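Local coordinates for ribosome biogenesis Nep1 RNA methyltransferase (PDB 3O7B), which probably methylates N1 of a pseudouridine in small-subunit ribosomal RNA with S-adenosyl-L-methionine as methyl donor, a step in ribosome biogenesis, at residues A[123-126]-A[131-134]; A[92-97]-A[107-112]; A[182-187]-A[213-218]; A[162-167]-A[207-212]. One frame throughout, in Å; residues are numbered along the deposited sequence.

Contact 1: A[123-126]-A[131-134]; sequences TRLP and RFVG
Pro126 lies against the backbone of Arg131 and Phe132 near the start of helix 129-142, so that the loop leading out of strand 116-119 packs on the very helix it feeds, on the flank of this SPOUT-class α/β fold. The pyrrolidine ring does most of the touching. Its CB stands 3.7 Å from Arg131 CB and 3.7 Å from Phe132 N, while Pro126 CG comes to 3.9 Å of Arg131 O, so the ring meets a stretch of helical main chain more than any side-chain end. Arg131 gives little beyond its CB: the chain bends at chi2 (-110°), and the guanidinium leads away from the loop. Phe132 closes the inner side. With CG anti to the backbone N (chi1 175°), its ring extends toward Leu125, whose CD1 approaches Phe132 CE1 obliquely at 4.4 Å, a looser apolar touch than that of the proline.

Further out, the Leu125 side chain is buried against Leu94, Leu95 and Leu98 of helix 87-98, and against Leu135 and Ile153. The side chain of Phe132 is about 7 Å from that of Asp88, which is predicted to stabilise Arg86, itself a predicted rRNA contact. His91 joins the two sides: its ring stacks with Phe132 and its NE2 is hydrogen-bonded to Pro126 O, the same oxygen that lies 4.0 Å from Phe132 CB.

Contact 2: A[92-97]-A[107-112]; sequences QCLLLL and VYVHTL
Leu94 pushes its forked end into the hollow between Val107 and Val109, two valines on the same face of strand 105-111. Leu94 CD2 is the deeper prong, 3.6 Å from Val107 CG1 and 4.2 Å from Val109 CG2; Leu94 CD1 rests beside the second valine, 4.1 Å from the same Val109 CG2. The fit is reciprocal. Val107 is itself a bump between Leu94 and Leu97, one helical turn apart, and its two methyls divide the work: CG1 takes Leu94, whereas CG2 meets Leu97 CD2 tip to tip at 3.8 Å. Leu97 reaches this far because its CG is anti to the backbone N (chi1 -175°), which extends the side chain off the helix toward the strand.

All four residues are buried, and Leu97 also packs on Phe30 of the neighbouring strand and Leu232 of helix 224-239. The opposite flank of helix 87-98 faces the second subunit, where Gln92 packs on Leu95 of that chain. Helix and strand run antiparallel, at 173°, with their axes 10.9 Å apart, enough for one layer of interlocked aliphatic groups. This is the helix-on-sheet packing of a β-α-β crossover, here linking the adjacent parallel strands 28-35 and 105-111.

Contact 3: A[182-187]-A[213-218]; sequences SELLDG and KEVSLG. With SAH (S-adenosyl-L-homocysteine), chain C; TYR (tyrosine), chain B.
With CG anti to its carbonyl carbon (chi1 -83°), Leu184 reaches from the last turn of helix 181-184 toward Val215, whose CG1 lies opposite the backbone N, and the two side chains meet tip to tip. Leu184 CD1 is 3.8 Å from Val215 CG1. The other prong, CD2, presses on the aliphatic part of Lys213 at 3.5 Å from its CD, a tight carbon contact; the ammonium end of that lysine makes a cation-pi contact with Phe179.

Strand 212-215 is an edge strand of the sheet within this chain, and the residues just after it form part of the cofactor pocket of the SPOUT fold. Leu217 N donates an almost straight bond to SAH N1 (2.9 Å, 171°), and Gly218 O accepts from SAH N6 at 3.2 Å, so both bonds to the adenine use main-chain atoms. Ser216 shapes the turn: its OG accepts from Gly218 N (3.2 Å), an ST turn, and is also bonded to Glu174 O. An alanine here lacks this hydroxyl, which would probably leave Gly218 N and Glu174 O without this partner and the adenine-binding turn less firmly held. Ser216 OG also lies 3.5 Å from CE2 of the bound tyrosine.

Contact 4: A[162-167]-A[207-212]; sequences DIVRGR and RELGEF
The backbones come closest at Val164 and Leu209, CA atoms 6.8 Å apart, where two helices end: helix 160-163 gives way to a type II turn from Val164 to Arg167, and helix 203-209 breaks at Gly210, whose positive phi (69°) suits glycine. Val164 is the side chain that crosses the gap. Its chi1 of -60° wedges CG2 between its own backbone N and carbonyl carbon and directs that methyl at the C-terminal end of helix 203-209, 3.8 Å from Leu209 O and 4.1 Å from Glu208 O. Its other methyl, CG1, meets Leu209 CD2 more loosely at 4.4 Å.

Each segment leads into a strand, 168-172 after the turn and 212-215 after Gly210, and these two run parallel side by side at one border of the sheet in the SPOUT domain; Val164 and Leu209 pack onto Val169 and Leu171 of the first. Glu208 forms a salt bridge with Arg161 on helix 160-163, a second tie between the helix ends that probably also eases the nearness of Asp162. Leu209 CD1, meanwhile, sits 4.3 Å above one face of the Phe212 ring, offset toward its rim. The turn is braced by Arg167, which folds back so that NH1 donates, in the guanidinium plane, to Ile163 O at 2.9 Å; NH2 of the same group forms a salt bridge with Glu106. A water lies between the segments, 2.6 Å from Glu211 O and a longer 3.3 Å from Arg167 O.

Overall arrangement
Along the chain contact 2 closes before contact 1 opens, and both precede contacts 3 and 4, whose segments alternate in the sequence. Contacts 1 and 2 have centres 12 Å apart and adjoin through the loop 123-126 and helix 87-98, joining loop, helix and sheet near the second subunit. Tyr108, on the other side of strand 105-111, packs on Ile163 and Arg167 and so connects contact 2 to contact 4, about 17 Å away between centres. Contacts 3 and 4 have centres about 15 Å apart, where helix 203-209 runs into strand 212-215. The mixed sheet spans from the dimer-facing helix 87-98 to the S-adenosylhomocysteine pocket, with the centres of contacts 1 and 3 about 30 Å apart.

Contact 1: A[123-126]-A[131-134]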
loop_
_atom_site.group_PDB
_atom_site.type_symbol
_atom_site.label_atom_id
_atom_site.label_comp_id
_atom_site.label_asym_id
_atom_site.label_seq_id
_atom_site.Cartn_x
_atom_site.Cartn_y
_atom_site.Cartn_z
ATOM N N THR A 123 -1.022 -16.827 1.544
ATOM C CA THR A 123 -0.013 -16.159 2.363
ATOM C C THR A 123 -0.504 -14.803 2.888
ATOM O O THR A 123 -1.046 -13.992 2.127
ATOM C CB THR A 123 1.288 -15.948 1.543
ATOM O OG1 THR A 123 1.794 -17.228 1.171
ATOM C CG2 THR A 123 2.352 -15.218 2.342
ATOM N N ARG A 124 -0.321 -14.559 4.190
ATOM C CA ARG A 124 -0.562 -13.248 4.786
ATOM C C ARG A 124 0.775 -12.560 4.930
ATOM O O ARG A 124 1.568 -12.905 5.814
ATOM C CB ARG A 124 -1.204 -13.370 6.177
ATOM C CG ARG A 124 -2.595 -13.978 6.238
ATOM C CD ARG A 124 -3.186 -13.802 7.671
ATOM N NE ARG A 124 -2.192 -14.020 8.729
ATOM C CZ ARG A 124 -1.962 -15.190 9.335
ATOM N NH1 ARG A 124 -2.677 -16.256 9.008
ATOM N NH2 ARG A 124 -1.014 -15.282 10.274
ATOM N N LEU A 125 1.055 -11.598 4.064
ATOM C CA LEU A 125 2.331 -10.901 4.127
ATOM C C LEU A 125 2.293 -9.866 5.237
ATOM O O LEU A 125 1.212 -9.329 5.514
ATOM C CB LEU A 125 2.639 -10.193 2.798
ATOM C CG LEU A 125 2.977 -11.133 1.645
ATOM C CD1 LEU A 125 2.941 -10.325 0.357
ATOM C CD2 LEU A 125 4.310 -11.851 1.815
ATOM N N PRO A 126 3.458 -9.550 5.831
ATOM C CA PRO A 126 3.486 -8.461 6.828
ATOM C C PRO A 126 3.033 -7.153 6.191
ATOM O O PRO A 126 3.494 -6.773 5.106
ATOM C CB PRO A 126 4.962 -8.371 7.223
ATOM C CG PRO A 126 5.562 -9.691 6.822
ATOM C CD PRO A 126 4.793 -10.150 5.631
ATOM N N ARG A 131 8.903 -5.110 8.501
ATOM C CA ARG A 131 8.711 -6.543 8.687
ATOM C C ARG A 131 8.693 -7.262 7.330
ATOM O O ARG A 131 9.229 -8.369 7.207
ATOM C CB ARG A 131 7.427 -6.788 9.480
ATOM C CG ARG A 131 7.481 -6.225 10.920
ATOM C CD ARG A 131 7.546 -7.340 11.936
ATOM N NE ARG A 131 7.620 -6.923 13.342
ATOM C CZ ARG A 131 6.581 -6.662 14.142
ATOM N NH1 ARG A 131 5.328 -6.697 13.709
ATOM N NH2 ARG A 131 6.808 -6.348 15.407
ATOM N N PHE A 132 8.122 -6.627 6.308
ATOM C CA PHE A 132 8.184 -7.197 4.963
ATOM C C PHE A 132 9.630 -7.320 4.478
ATOM O O PHE A 132 10.026 -8.370 3.921
ATOM C CB PHE A 132 7.363 -6.346 4.008
ATOM C CG PHE A 132 7.456 -6.794 2.560
ATOM C CD1 PHE A 132 6.789 -7.935 2.124
ATOM C CD2 PHE A 132 8.220 -6.073 1.663
ATOM C CE1 PHE A 132 6.895 -8.361 0.770
ATOM C CE2 PHE A 132 8.321 -6.472 0.329
ATOM C CZ PHE A 132 7.656 -7.609 -0.110
ATOM N N VAL A 133 10.411 -6.268 4.673
ATOM C CA VAL A 133 11.806 -6.289 4.267
ATOM C C VAL A 133 12.531 -7.446 4.960
ATOM O O VAL A 133 13.281 -8.182 4.316
ATOM C CB VAL A 133 12.489 -4.937 4.553
ATOM C CG1 VAL A 133 14.028 -5.056 4.475
ATOM C CG2 VAL A 133 11.956 -3.892 3.584
ATOM N N GLY A 134 12.295 -7.644 6.249
ATOM C CA GLY A 134 12.945 -8.739 6.961
ATOM C C GLY A 134 12.539 -10.087 6.414
ATOM O O GLY A 134 13.372 -11.005 6.308
#

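Contact 2: A[92-97]-A[107-112]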
loop_
_atom_site.group_PDB
_atom_site.type_symbol
_atom_site.label_atom_id
_atom_site.label_comp_id
_atom_site.label_asym_id
_atom_site.label_seq_id
_atom_site.Cartn_x
_atom_site.Cartn_y
_atom_site.Cartn_z
ATOM N N GLN A 92 3.313 -3.114 -1.559
ATOM C CA GLN A 92 1.956 -2.596 -1.466
ATOM C C GLN A 92 1.052 -3.272 -2.475
ATOM O O GLN A 92 -0.121 -3.541 -2.201
ATOM C CB GLN A 92 1.977 -1.081 -1.663
ATOM C CG GLN A 92 2.791 -0.354 -0.565
ATOM C CD GLN A 92 3.386 0.978 -0.991
ATOM O OE1 GLN A 92 3.191 1.441 -2.119
ATOM N NE2 GLN A 92 4.129 1.605 -0.075
ATOM N N CYS A 93 1.589 -3.576 -3.661
ATOM C CA CYS A 93 0.785 -4.232 -4.668
ATOM C C CYS A 93 0.391 -5.626 -4.240
ATOM O O CYS A 93 -0.740 -6.046 -4.441
ATOM C CB CYS A 93 1.549 -4.315 -5.996
ATOM S SG CYS A 93 1.809 -2.717 -6.807
ATOM N N LEU A 94 1.340 -6.334 -3.632
ATOM C CA LEU A 94 1.042 -7.677 -3.127
ATOM C C LEU A 94 0.013 -7.630 -2.005
ATOM O O LEU A 94 -0.861 -8.482 -1.930
ATOM C CB LEU A 94 2.300 -8.356 -2.593
ATOM C CG LEU A 94 3.254 -8.892 -3.663
ATOM C CD1 LEU A 94 4.582 -9.195 -2.994
ATOM C CD2 LEU A 94 2.643 -10.117 -4.331
ATOM N N LEU A 95 0.137 -6.642 -1.109
ATOM C CA LEU A 95 -0.852 -6.558 -0.023
ATOM C C LEU A 95 -2.254 -6.426 -0.578
ATOM O O LEU A 95 -3.162 -7.152 -0.194
ATOM C CB LEU A 95 -0.555 -5.391 0.919
ATOM C CG LEU A 95 0.647 -5.515 1.845
ATOM C CD1 LEU A 95 0.727 -4.266 2.736
ATOM C CD2 LEU A 95 0.598 -6.790 2.677
ATOM N N LEU A 96 -2.443 -5.498 -1.510
ATOM C CA LEU A 96 -3.762 -5.279 -2.067
ATOM C C LEU A 96 -4.277 -6.522 -2.785
ATOM O O LEU A 96 -5.409 -6.945 -2.592
ATOM C CB LEU A 96 -3.758 -4.088 -3.015
ATOM C CG LEU A 96 -5.047 -3.862 -3.794
ATOM C CD1 LEU A 96 -6.273 -3.763 -2.841
ATOM C CD2 LEU A 96 -4.910 -2.619 -4.606
ATOM N N LEU A 97 -3.443 -7.074 -3.662
ATOM C CA LEU A 97 -3.869 -8.218 -4.439
ATOM C C LEU A 97 -4.281 -9.395 -3.544
ATOM O O LEU A 97 -5.338 -10.003 -3.746
ATOM C CB LEU A 97 -2.726 -8.633 -5.381
ATOM C CG LEU A 97 -3.126 -9.756 -6.331
ATOM C CD1 LEU A 97 -4.220 -9.316 -7.321
ATOM C CD2 LEU A 97 -1.907 -10.231 -7.085
ATOM N N VAL A 107 -0.050 -16.112 -7.799
ATOM C CA VAL A 107 0.724 -14.880 -7.701
ATOM C C VAL A 107 2.207 -15.146 -7.821
ATOM O O VAL A 107 2.759 -16.006 -7.118
ATOM C CB VAL A 107 0.448 -14.167 -6.348
ATOM C CG1 VAL A 107 1.301 -12.917 -6.204
ATOM C CG2 VAL A 107 -1.013 -13.832 -6.253
ATOM N N TYR A 108 2.857 -14.424 -8.735
ATOM C CA TYR A 108 4.288 -14.511 -8.920
ATOM C C TYR A 108 4.931 -13.152 -8.897
ATOM O O TYR A 108 4.307 -12.153 -9.292
ATOM C CB TYR A 108 4.628 -15.139 -10.285
ATOM C CG TYR A 108 4.167 -16.563 -10.445
ATOM C CD1 TYR A 108 5.001 -17.611 -10.078
ATOM C CD2 TYR A 108 2.901 -16.857 -10.929
ATOM C CE1 TYR A 108 4.598 -18.928 -10.228
ATOM C CE2 TYR A 108 2.492 -18.183 -11.088
ATOM C CZ TYR A 108 3.358 -19.204 -10.725
ATOM O OH TYR A 108 2.991 -20.537 -10.854
ATOM N N VAL A 109 6.188 -13.126 -8.474
ATOM C CA VAL A 109 6.998 -11.929 -8.541
ATOM C C VAL A 109 8.235 -12.278 -9.368
ATOM O O VAL A 109 8.951 -13.231 -9.051
ATOM C CB VAL A 109 7.410 -11.433 -7.132
ATOM C CG1 VAL A 109 8.365 -10.235 -7.235
ATOM C CG2 VAL A 109 6.180 -11.058 -6.316
ATOM N N HIS A 110 8.447 -11.540 -10.459
ATOM C CA HIS A 110 9.652 -11.635 -11.260
ATOM C C HIS A 110 10.515 -10.457 -10.856
ATOM O O HIS A 110 10.034 -9.312 -10.857
ATOM C CB HIS A 110 9.222 -11.591 -12.736
ATOM C CG HIS A 110 10.274 -11.139 -13.694
ATOM N ND1 HIS A 110 11.197 -11.984 -14.283
ATOM C CD2 HIS A 110 10.485 -9.911 -14.223
ATOM C CE1 HIS A 110 11.943 -11.278 -15.121
ATOM N NE2 HIS A 110 11.533 -10.021 -15.101
ATOM N N THR A 111 11.752 -10.706 -10.463
ATOM C CA THR A 111 12.608 -9.617 -10.001
ATOM C C THR A 111 13.417 -9.005 -11.152
ATOM O O THR A 111 13.502 -9.590 -12.251
ATOM C CB THR A 111 13.578 -10.054 -8.900
ATOM O OG1 THR A 111 14.599 -10.867 -9.498
ATOM C CG2 THR A 111 12.868 -10.843 -7.816
ATOM N N LEU A 112 14.019 -7.848 -10.880
ATOM C CA LEU A 112 14.897 -7.164 -11.840
ATOM C C LEU A 112 16.023 -8.040 -12.331
ATOM O O LEU A 112 16.552 -7.794 -13.418
ATOM C CB LEU A 112 15.539 -5.942 -11.199
ATOM C CG LEU A 112 14.680 -4.707 -11.075
ATOM C CD1 LEU A 112 15.391 -3.712 -10.170
ATOM C CD2 LEU A 112 14.431 -4.116 -12.457
#

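Contact 3: A[182-187]-A[213-218]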
loop_
_atom_site.group_PDB
_atom_site.type_symbol
_atom_site.label_atom_id
_atom_site.label_comp_id
_atom_site.label_asym_id
_atom_site.label_seq_id
_atom_site.Cartn_x
_atom_site.Cartn_y
_atom_site.Cartn_z
ATOM N N SER A 182 -14.290 -7.746 -20.217
ATOM C CA SER A 182 -15.036 -9.000 -20.284
ATOM C C SER A 182 -14.455 -9.926 -21.349
ATOM O O SER A 182 -14.543 -11.153 -21.230
ATOM C CB SER A 182 -16.516 -8.736 -20.557
ATOM O OG SER A 182 -16.685 -8.015 -21.762
ATOM N N GLU A 183 -13.862 -9.332 -22.383
ATOM C CA GLU A 183 -13.162 -10.097 -23.415
ATOM C C GLU A 183 -11.734 -10.430 -22.979
ATOM O O GLU A 183 -11.268 -11.556 -23.182
ATOM C CB GLU A 183 -13.151 -9.344 -24.753
ATOM C CG GLU A 183 -14.517 -8.797 -25.200
ATOM C CD GLU A 183 -15.614 -9.856 -25.239
ATOM O OE1 GLU A 183 -15.397 -10.935 -25.839
ATOM O OE2 GLU A 183 -16.701 -9.600 -24.674
ATOM N N LEU A 184 -11.056 -9.449 -22.381
ATOM C CA LEU A 184 -9.662 -9.589 -21.945
ATOM C C LEU A 184 -9.477 -10.651 -20.874
ATOM O O LEU A 184 -8.575 -11.486 -20.959
ATOM C CB LEU A 184 -9.144 -8.268 -21.382
ATOM C CG LEU A 184 -8.611 -7.161 -22.280
ATOM C CD1 LEU A 184 -8.059 -6.051 -21.396
ATOM C CD2 LEU A 184 -7.541 -7.666 -23.232
ATOM N N LEU A 185 -10.338 -10.593 -19.863
ATOM C CA LEU A 185 -10.235 -11.460 -18.697
ATOM C C LEU A 185 -11.199 -12.636 -18.833
ATOM O O LEU A 185 -11.936 -12.966 -17.901
ATOM C CB LEU A 185 -10.495 -10.659 -17.416
ATOM C CG LEU A 185 -9.846 -9.269 -17.318
ATOM C CD1 LEU A 185 -10.464 -8.496 -16.181
ATOM C CD2 LEU A 185 -8.324 -9.316 -17.175
ATOM N N ASP A 186 -11.184 -13.251 -20.003
ATOM C CA ASP A 186 -11.998 -14.397 -20.278
ATOM C C ASP A 186 -11.353 -15.602 -19.638
ATOM O O ASP A 186 -11.527 -15.791 -18.464
ATOM C CB ASP A 186 -12.155 -14.620 -21.775
ATOM C CG ASP A 186 -13.479 -15.314 -22.141
ATOM O OD1 ASP A 186 -14.250 -15.587 -21.221
ATOM O OD2 ASP A 186 -13.763 -15.592 -23.337
ATOM N N GLY A 187 -10.631 -16.411 -20.421
ATOM C CA GLY A 187 -10.062 -17.687 -19.960
ATOM C C GLY A 187 -8.940 -17.531 -18.942
ATOM O O GLY A 187 -8.957 -16.610 -18.125
ATOM N N LYS A 213 -0.672 -9.408 -25.271
ATOM C CA LYS A 213 -1.477 -8.258 -25.674
ATOM C C LYS A 213 -1.130 -7.120 -24.734
ATOM O O LYS A 213 -1.107 -7.324 -23.516
ATOM C CB LYS A 213 -2.947 -8.599 -25.549
ATOM C CG LYS A 213 -3.872 -7.439 -25.866
ATOM C CD LYS A 213 -5.320 -7.899 -25.908
ATOM C CE LYS A 213 -5.635 -8.754 -27.138
ATOM N NZ LYS A 213 -6.972 -9.401 -27.010
ATOM N N GLU A 214 -0.865 -5.942 -25.283
ATOM C CA GLU A 214 -0.531 -4.767 -24.472
ATOM C C GLU A 214 -1.778 -3.964 -24.221
ATOM O O GLU A 214 -2.479 -3.577 -25.166
ATOM C CB GLU A 214 0.474 -3.864 -25.167
ATOM C CG GLU A 214 1.777 -4.504 -25.483
ATOM C CD GLU A 214 2.736 -3.527 -26.113
ATOM O OE1 GLU A 214 2.266 -2.579 -26.788
ATOM O OE2 GLU A 214 3.957 -3.710 -25.929
ATOM N N VAL A 215 -2.038 -3.695 -22.940
ATOM C CA VAL A 215 -3.288 -3.054 -22.527
ATOM C C VAL A 215 -2.989 -1.752 -21.792
ATOM O O VAL A 215 -2.198 -1.721 -20.829
ATOM C CB VAL A 215 -4.133 -3.981 -21.612
ATOM C CG1 VAL A 215 -5.472 -3.326 -21.253
ATOM C CG2 VAL A 215 -4.350 -5.358 -22.268
ATOM N N SER A 216 -3.599 -0.670 -22.275
ATOM C CA SER A 216 -3.462 0.631 -21.641
ATOM C C SER A 216 -4.730 0.973 -20.858
ATOM O O SER A 216 -5.842 0.638 -21.268
ATOM C CB SER A 216 -3.183 1.723 -22.677
ATOM O OG SER A 216 -3.035 2.980 -22.030
ATOM N N LEU A 217 -4.545 1.610 -19.706
ATOM C CA LEU A 217 -5.672 2.109 -18.920
ATOM C C LEU A 217 -5.988 3.570 -19.242
ATOM O O LEU A 217 -7.070 4.058 -18.917
ATOM C CB LEU A 217 -5.398 1.963 -17.423
ATOM C CG LEU A 217 -5.200 0.534 -16.913
ATOM C CD1 LEU A 217 -4.882 0.575 -15.415
ATOM C CD2 LEU A 217 -6.416 -0.337 -17.194
ATOM N N GLY A 218 -5.050 4.258 -19.874
ATOM C CA GLY A 218 -5.232 5.678 -20.184
ATOM C C GLY A 218 -3.974 6.363 -20.674
ATOM O O GLY A 218 -2.905 5.748 -20.751
HETATM N N SAH C . 7.226 2.794 -17.344
HETATM C CA SAH C . 6.841 3.653 -16.186
HETATM C CB SAH C . 7.529 3.147 -14.925
HETATM C CG SAH C . 6.790 1.989 -14.260
HETATM S SD SAH C . 5.078 2.404 -13.805
HETATM C C SAH C . 7.166 5.124 -16.426
HETATM O O SAH C . 7.588 5.501 -17.522
HETATM C "C5'" SAH C . 4.455 0.851 -13.105
HETATM C "C4'" SAH C . 3.664 -0.082 -14.015
HETATM O "O4'" SAH C . 2.317 0.331 -14.151
HETATM C "C3'" SAH C . 4.160 -0.154 -15.448
HETATM O "O3'" SAH C . 5.305 -0.961 -15.564
HETATM C "C2'" SAH C . 2.954 -0.724 -16.148
HETATM O "O2'" SAH C . 2.871 -2.136 -15.936
HETATM C "C1'" SAH C . 1.801 -0.069 -15.410
HETATM N N9 SAH C . 1.229 1.150 -16.042
HETATM C C8 SAH C . 1.594 2.459 -15.819
HETATM N N7 SAH C . 0.791 3.261 -16.566
HETATM C C5 SAH C . -0.093 2.487 -17.228
HETATM C C6 SAH C . -1.120 2.771 -18.120
HETATM N N6 SAH C . -1.408 4.035 -18.473
HETATM N N1 SAH C . -1.869 1.743 -18.644
HETATM C C2 SAH C . -1.588 0.430 -18.313
HETATM N N3 SAH C . -0.564 0.156 -17.435
HETATM C C4 SAH C . 0.179 1.156 -16.912
HETATM N N TYR B . -10.348 4.905 -19.981
HETATM C CA TYR B . -9.945 5.468 -21.303
HETATM C C TYR B . -11.162 6.064 -22.012
HETATM O O TYR B . -12.292 5.600 -21.829
HETATM C CB TYR B . -9.311 4.375 -22.173
HETATM C CG TYR B . -8.089 4.810 -22.963
HETATM C CD1 TYR B . -8.118 5.943 -23.780
HETATM C CD2 TYR B . -6.905 4.069 -22.912
HETATM C CE1 TYR B . -6.999 6.335 -24.513
HETATM C CE2 TYR B . -5.778 4.452 -23.642
HETATM C CZ TYR B . -5.835 5.586 -24.440
HETATM O OH TYR B . -4.729 5.973 -25.165
HETATM O OXT TYR B . -11.053 7.023 -22.786
#

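Contact 4: A[162-167]-A[207-212]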
loop_
_atom_site.group_PDB
_atom_site.type_symbol
_atom_site.label_atom_id
_atom_site.label_comp_id
_atom_site.label_asym_id
_atom_site.label_seq_id
_atom_site.Cartn_x
_atom_site.Cartn_y
_atom_site.Cartn_z
ATOM N N ASP A 162 8.271 -19.542 -18.415
ATOM C CA ASP A 162 7.635 -20.751 -17.955
ATOM C C ASP A 162 6.376 -20.497 -17.135
ATOM O O ASP A 162 5.443 -21.280 -17.174
ATOM C CB ASP A 162 8.677 -21.577 -17.191
ATOM C CG ASP A 162 9.937 -21.792 -18.020
ATOM O OD1 ASP A 162 9.810 -22.374 -19.125
ATOM O OD2 ASP A 162 11.033 -21.353 -17.624
ATOM N N ILE A 163 6.325 -19.378 -16.417
ATOM C CA ILE A 163 5.140 -19.146 -15.588
ATOM C C ILE A 163 3.951 -18.572 -16.367
ATOM O O ILE A 163 2.813 -18.602 -15.901
ATOM C CB ILE A 163 5.455 -18.311 -14.327
ATOM C CG1 ILE A 163 6.044 -16.951 -14.701
ATOM C CG2 ILE A 163 6.390 -19.107 -13.397
ATOM C CD1 ILE A 163 6.080 -15.964 -13.534
ATOM N N VAL A 164 4.219 -18.080 -17.578
ATOM C CA VAL A 164 3.151 -17.607 -18.454
ATOM C C VAL A 164 2.695 -18.652 -19.488
ATOM O O VAL A 164 1.794 -18.383 -20.288
ATOM C CB VAL A 164 3.531 -16.276 -19.157
ATOM C CG1 VAL A 164 3.791 -15.184 -18.134
ATOM C CG2 VAL A 164 4.746 -16.450 -20.088
ATOM N N ARG A 165 3.306 -19.842 -19.463
ATOM C CA ARG A 165 2.821 -20.980 -20.265
ATOM C C ARG A 165 1.353 -21.262 -19.993
ATOM O O ARG A 165 0.942 -21.346 -18.835
ATOM C CB ARG A 165 3.574 -22.269 -19.907
ATOM C CG ARG A 165 4.830 -22.539 -20.662
ATOM C CD ARG A 165 5.477 -23.866 -20.199
ATOM N NE ARG A 165 4.900 -25.053 -20.833
ATOM C CZ ARG A 165 4.439 -26.137 -20.206
ATOM N NH1 ARG A 165 4.465 -26.229 -18.883
ATOM N NH2 ARG A 165 3.948 -27.143 -20.921
ATOM N N GLY A 166 0.566 -21.432 -21.049
ATOM C CA GLY A 166 -0.833 -21.843 -20.924
ATOM C C GLY A 166 -1.805 -20.768 -20.481
ATOM O O GLY A 166 -2.974 -21.044 -20.219
ATOM N N ARG A 167 -1.320 -19.528 -20.431
ATOM C CA ARG A 167 -2.149 -18.406 -20.023
ATOM C C ARG A 167 -2.024 -17.307 -21.069
ATOM O O ARG A 167 -0.954 -17.132 -21.625
ATOM C CB ARG A 167 -1.683 -17.888 -18.659
ATOM C CG ARG A 167 -1.930 -18.855 -17.510
ATOM C CD ARG A 167 -1.069 -18.490 -16.304
ATOM N NE ARG A 167 -1.464 -19.310 -15.160
ATOM C CZ ARG A 167 -0.646 -19.750 -14.210
ATOM N NH1 ARG A 167 0.643 -19.473 -14.227
ATOM N NH2 ARG A 167 -1.145 -20.492 -13.228
ATOM N N ARG A 207 10.703 -10.262 -24.325
ATOM C CA ARG A 207 10.932 -11.504 -25.065
ATOM C C ARG A 207 10.448 -12.733 -24.294
ATOM O O ARG A 207 9.834 -13.633 -24.859
ATOM C CB ARG A 207 12.409 -11.659 -25.429
ATOM C CG ARG A 207 12.893 -10.659 -26.470
ATOM C CD ARG A 207 14.225 -11.075 -27.091
ATOM N NE ARG A 207 15.315 -11.163 -26.116
ATOM C CZ ARG A 207 16.087 -10.145 -25.740
ATOM N NH1 ARG A 207 15.907 -8.930 -26.251
ATOM N NH2 ARG A 207 17.051 -10.345 -24.846
ATOM N N GLU A 208 10.698 -12.761 -22.985
ATOM C CA GLU A 208 10.235 -13.876 -22.160
ATOM C C GLU A 208 8.717 -14.067 -22.138
ATOM O O GLU A 208 8.238 -15.163 -21.893
ATOM C CB GLU A 208 10.721 -13.704 -20.725
ATOM C CG GLU A 208 12.174 -14.006 -20.541
ATOM C CD GLU A 208 12.445 -15.483 -20.620
ATOM O OE1 GLU A 208 12.034 -16.233 -19.709
ATOM O OE2 GLU A 208 13.066 -15.902 -21.613
ATOM N N LEU A 209 7.957 -12.991 -22.353
ATOM C CA LEU A 209 6.516 -13.096 -22.271
ATOM C C LEU A 209 5.889 -13.914 -23.410
ATOM O O LEU A 209 4.766 -14.407 -23.291
ATOM C CB LEU A 209 5.889 -11.698 -22.223
ATOM C CG LEU A 209 6.219 -10.857 -20.990
ATOM C CD1 LEU A 209 5.646 -9.471 -21.174
ATOM C CD2 LEU A 209 5.656 -11.539 -19.734
ATOM N N GLY A 210 6.621 -14.029 -24.526
ATOM C CA GLY A 210 6.084 -14.735 -25.703
ATOM C C GLY A 210 4.946 -13.946 -26.323
ATOM O O GLY A 210 5.049 -12.731 -26.477
ATOM N N GLU A 211 3.864 -14.629 -26.667
ATOM C CA GLU A 211 2.668 -13.968 -27.189
ATOM C C GLU A 211 2.084 -13.114 -26.070
ATOM O O GLU A 211 1.927 -13.595 -24.949
ATOM C CB GLU A 211 1.617 -14.988 -27.622
ATOM C CG GLU A 211 0.296 -14.365 -28.055
ATOM C CD GLU A 211 -0.806 -15.354 -28.356
ATOM O OE1 GLU A 211 -0.716 -16.547 -27.960
ATOM O OE2 GLU A 211 -1.778 -14.928 -28.997
ATOM N N PHE A 212 1.767 -11.863 -26.364
ATOM C CA PHE A 212 1.078 -11.027 -25.387
ATOM C C PHE A 212 0.284 -9.924 -26.032
ATOM O O PHE A 212 0.523 -9.553 -27.192
ATOM C CB PHE A 212 2.035 -10.451 -24.325
ATOM C CG PHE A 212 3.044 -9.455 -24.835
ATOM C CD1 PHE A 212 2.753 -8.090 -24.880
ATOM C CD2 PHE A 212 4.315 -9.864 -25.211
ATOM C CE1 PHE A 212 3.705 -7.176 -25.315
ATOM C CE2 PHE A 212 5.271 -8.954 -25.635
ATOM C CZ PHE A 212 4.967 -7.603 -25.700
HETATM O O HOH W 1 0.112 -15.345 -24.162
#